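Local coordinates for surface protein R28 (Streptococcus pyogenes, PDB 6S5Z) that is a wall-anchored streptococcal surface protein, represented here by a Rib domain with an immunoglobulin-like fold, and is implicated in infection, at residues A[8-12]-A[34-38]. Numbering follows the deposited sequence.
Sequences KYSPE and DELPS. With NA (sodium ion), chain C.
A CH-pi contact between proline and tyrosine joins two loops of this immunoglobulin-like Rib domain, beside a sodium site: Tyr-9, just past the short helix 5-8, meets Pro-37 in the loop that leads to strand 41-44. Pro-37 lays its ring edge over one face of the phenol, with CD 3.5 Å from the centroid of the Tyr-9 ring and only 4° off the ring normal. CG of the same proline moves outward toward the hydroxyl end and comes to 3.4 Å from Tyr-9 CZ. On the opposite face Lys-8 CB lies off-centre, toward the rim. With CG of Tyr-9 anti to its carbonyl carbon (chi1 -58°), the ring reaches across to the second loop while the backbone carbonyl is given to the metal: Tyr-9 O binds sodium at 2.5 Å, alongside Lys-6 O, Asp-72 OD2 and three waters. One residue thus serves both the metal site and the loop packing.

Leu-36 continues the apolar seam inward. Its two methyls divide the work, CD2 lying 3.8 Å from Tyr-9 CB and CD1 3.7 Å from Pro-11 CB, and the leucine and proline side chains cross nearly at right angles. Pro-11 also packs on Val-74 of strand 71-81, and Leu-36 on Ile-30 of its own loop.

No hydrogen bond runs directly between 8-12 and 34-38; waters and the Asn-32 side chain bridge them. Asn-32 ND2 bonds to Ser-10 O and Glu-35 OE1, and its OD1 takes Glu-12 N. Glu-12 OE1 and Glu-35 OE1 stay 4.6 Å apart, with one water close to both. Another water, in the plane of the Tyr-9 ring at its edge, accepts from Ser-10 N at 2.9 Å and donates to Glu-35 O at 2.8 Å.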
loop_
_atom_site.group_PDB
_atom_site.type_symbol
_atom_site.label_atom_id
_atom_site.label_comp_id
_atom_site.label_asym_id
_atom_site.label_seq_id
_atom_site.Cartn_x
_atom_site.Cartn_y
_atom_site.Cartn_z
ATOM N N LYS A 8 -15.479 5.525 4.790
ATOM C CA LYS A 8 -16.155 4.253 5.044
ATOM C C LYS A 8 -15.161 3.121 5.251
ATOM O O LYS A 8 -15.397 2.222 6.073
ATOM C CB LYS A 8 -17.091 3.864 3.897
ATOM C CG LYS A 8 -18.263 4.756 3.634
ATOM C CD LYS A 8 -18.932 4.325 2.336
ATOM C CE LYS A 8 -20.291 4.978 2.183
ATOM N NZ LYS A 8 -20.957 4.576 0.929
ATOM N N TYR A 9 -14.064 3.133 4.504
ATOM C CA TYR A 9 -13.173 1.991 4.412
ATOM C C TYR A 9 -11.901 2.235 5.217
ATOM O O TYR A 9 -11.469 3.378 5.410
ATOM C CB TYR A 9 -12.854 1.679 2.951
ATOM C CG TYR A 9 -14.117 1.395 2.157
ATOM C CD1 TYR A 9 -14.846 0.217 2.351
ATOM C CD2 TYR A 9 -14.587 2.306 1.221
ATOM C CE1 TYR A 9 -16.017 -0.033 1.635
ATOM C CE2 TYR A 9 -15.754 2.058 0.496
ATOM C CZ TYR A 9 -16.461 0.896 0.714
ATOM O OH TYR A 9 -17.614 0.672 -0.014
ATOM N N SER A 10 -11.316 1.140 5.710
ATOM C CA SER A 10 -10.183 1.191 6.632
ATOM C C SER A 10 -9.063 0.264 6.174
ATOM O O SER A 10 -8.864 -0.824 6.739
ATOM C CB SER A 10 -10.642 0.843 8.049
ATOM O OG SER A 10 -11.607 1.781 8.506
ATOM N N PRO A 11 -8.303 0.660 5.156
ATOM C CA PRO A 11 -7.161 -0.157 4.736
ATOM C C PRO A 11 -6.098 -0.218 5.824
ATOM O O PRO A 11 -5.862 0.751 6.553
ATOM C CB PRO A 11 -6.648 0.558 3.480
ATOM C CG PRO A 11 -7.115 1.963 3.636
ATOM C CD PRO A 11 -8.401 1.916 4.395
ATOM N N GLU A 12 -5.480 -1.387 5.947
ATOM C CA GLU A 12 -4.446 -1.621 6.939
ATOM C C GLU A 12 -3.243 -2.222 6.247
ATOM O O GLU A 12 -3.390 -3.048 5.341
ATOM C CB GLU A 12 -4.926 -2.566 8.043
ATOM C CG GLU A 12 -6.049 -1.991 8.870
ATOM C CD GLU A 12 -6.563 -2.968 9.910
ATOM O OE1 GLU A 12 -7.616 -3.588 9.649
ATOM O OE2 GLU A 12 -5.900 -3.146 10.956
ATOM N N ASP A 34 -9.653 -7.366 0.735
ATOM C CA ASP A 34 -10.987 -7.970 0.724
ATOM C C ASP A 34 -12.009 -7.139 1.491
ATOM O O ASP A 34 -13.213 -7.375 1.349
ATOM C CB ASP A 34 -10.946 -9.378 1.311
ATOM C CG ASP A 34 -10.418 -9.401 2.739
ATOM O OD1 ASP A 34 -9.455 -8.665 3.031
ATOM O OD2 ASP A 34 -10.988 -10.138 3.576
ATOM N N GLU A 35 -11.562 -6.191 2.311
ATOM C CA GLU A 35 -12.447 -5.308 3.056
ATOM C C GLU A 35 -12.589 -3.930 2.420
ATOM O O GLU A 35 -13.157 -3.021 3.040
ATOM C CB GLU A 35 -11.946 -5.192 4.492
ATOM C CG GLU A 35 -11.918 -6.533 5.176
ATOM C CD GLU A 35 -11.336 -6.471 6.559
ATOM O OE1 GLU A 35 -10.906 -5.369 6.967
ATOM O OE2 GLU A 35 -11.293 -7.530 7.223
ATOM N N LEU A 36 -12.077 -3.755 1.199
ATOM C CA LEU A 36 -12.127 -2.546 0.419
ATOM C C LEU A 36 -12.810 -2.875 -0.894
ATOM O O LEU A 36 -12.713 -4.013 -1.351
ATOM C CB LEU A 36 -10.709 -2.026 0.131
ATOM C CG LEU A 36 -9.805 -1.997 1.372
ATOM C CD1 LEU A 36 -8.397 -1.563 0.999
ATOM C CD2 LEU A 36 -10.372 -1.113 2.485
ATOM N N PRO A 37 -13.482 -1.918 -1.537
ATOM C CA PRO A 37 -14.109 -2.220 -2.830
ATOM C C PRO A 37 -13.090 -2.850 -3.765
ATOM O O PRO A 37 -11.924 -2.465 -3.779
ATOM C CB PRO A 37 -14.566 -0.846 -3.333
ATOM C CG PRO A 37 -14.714 -0.024 -2.071
ATOM C CD PRO A 37 -13.604 -0.494 -1.185
ATOM N N SER A 38 -13.515 -3.885 -4.485
ATOM C CA SER A 38 -12.567 -4.602 -5.330
ATOM C C SER A 38 -12.180 -3.808 -6.572
ATOM O O SER A 38 -11.214 -4.185 -7.237
ATOM C CB SER A 38 -13.115 -5.983 -5.698
ATOM O OG SER A 38 -14.332 -5.901 -6.406
HETATM NA NA NA C . -9.980 5.394 5.685
HETATM O O HOH W 1 -12.760 -1.376 5.285
HETATM O O HOH W 2 -10.837 4.569 8.041
HETATM O O HOH W 3 -9.876 -5.071 9.451
HETATM O O HOH W 4 -8.943 7.862 6.141
HETATM O O HOH W 5 -7.677 4.734 6.788
#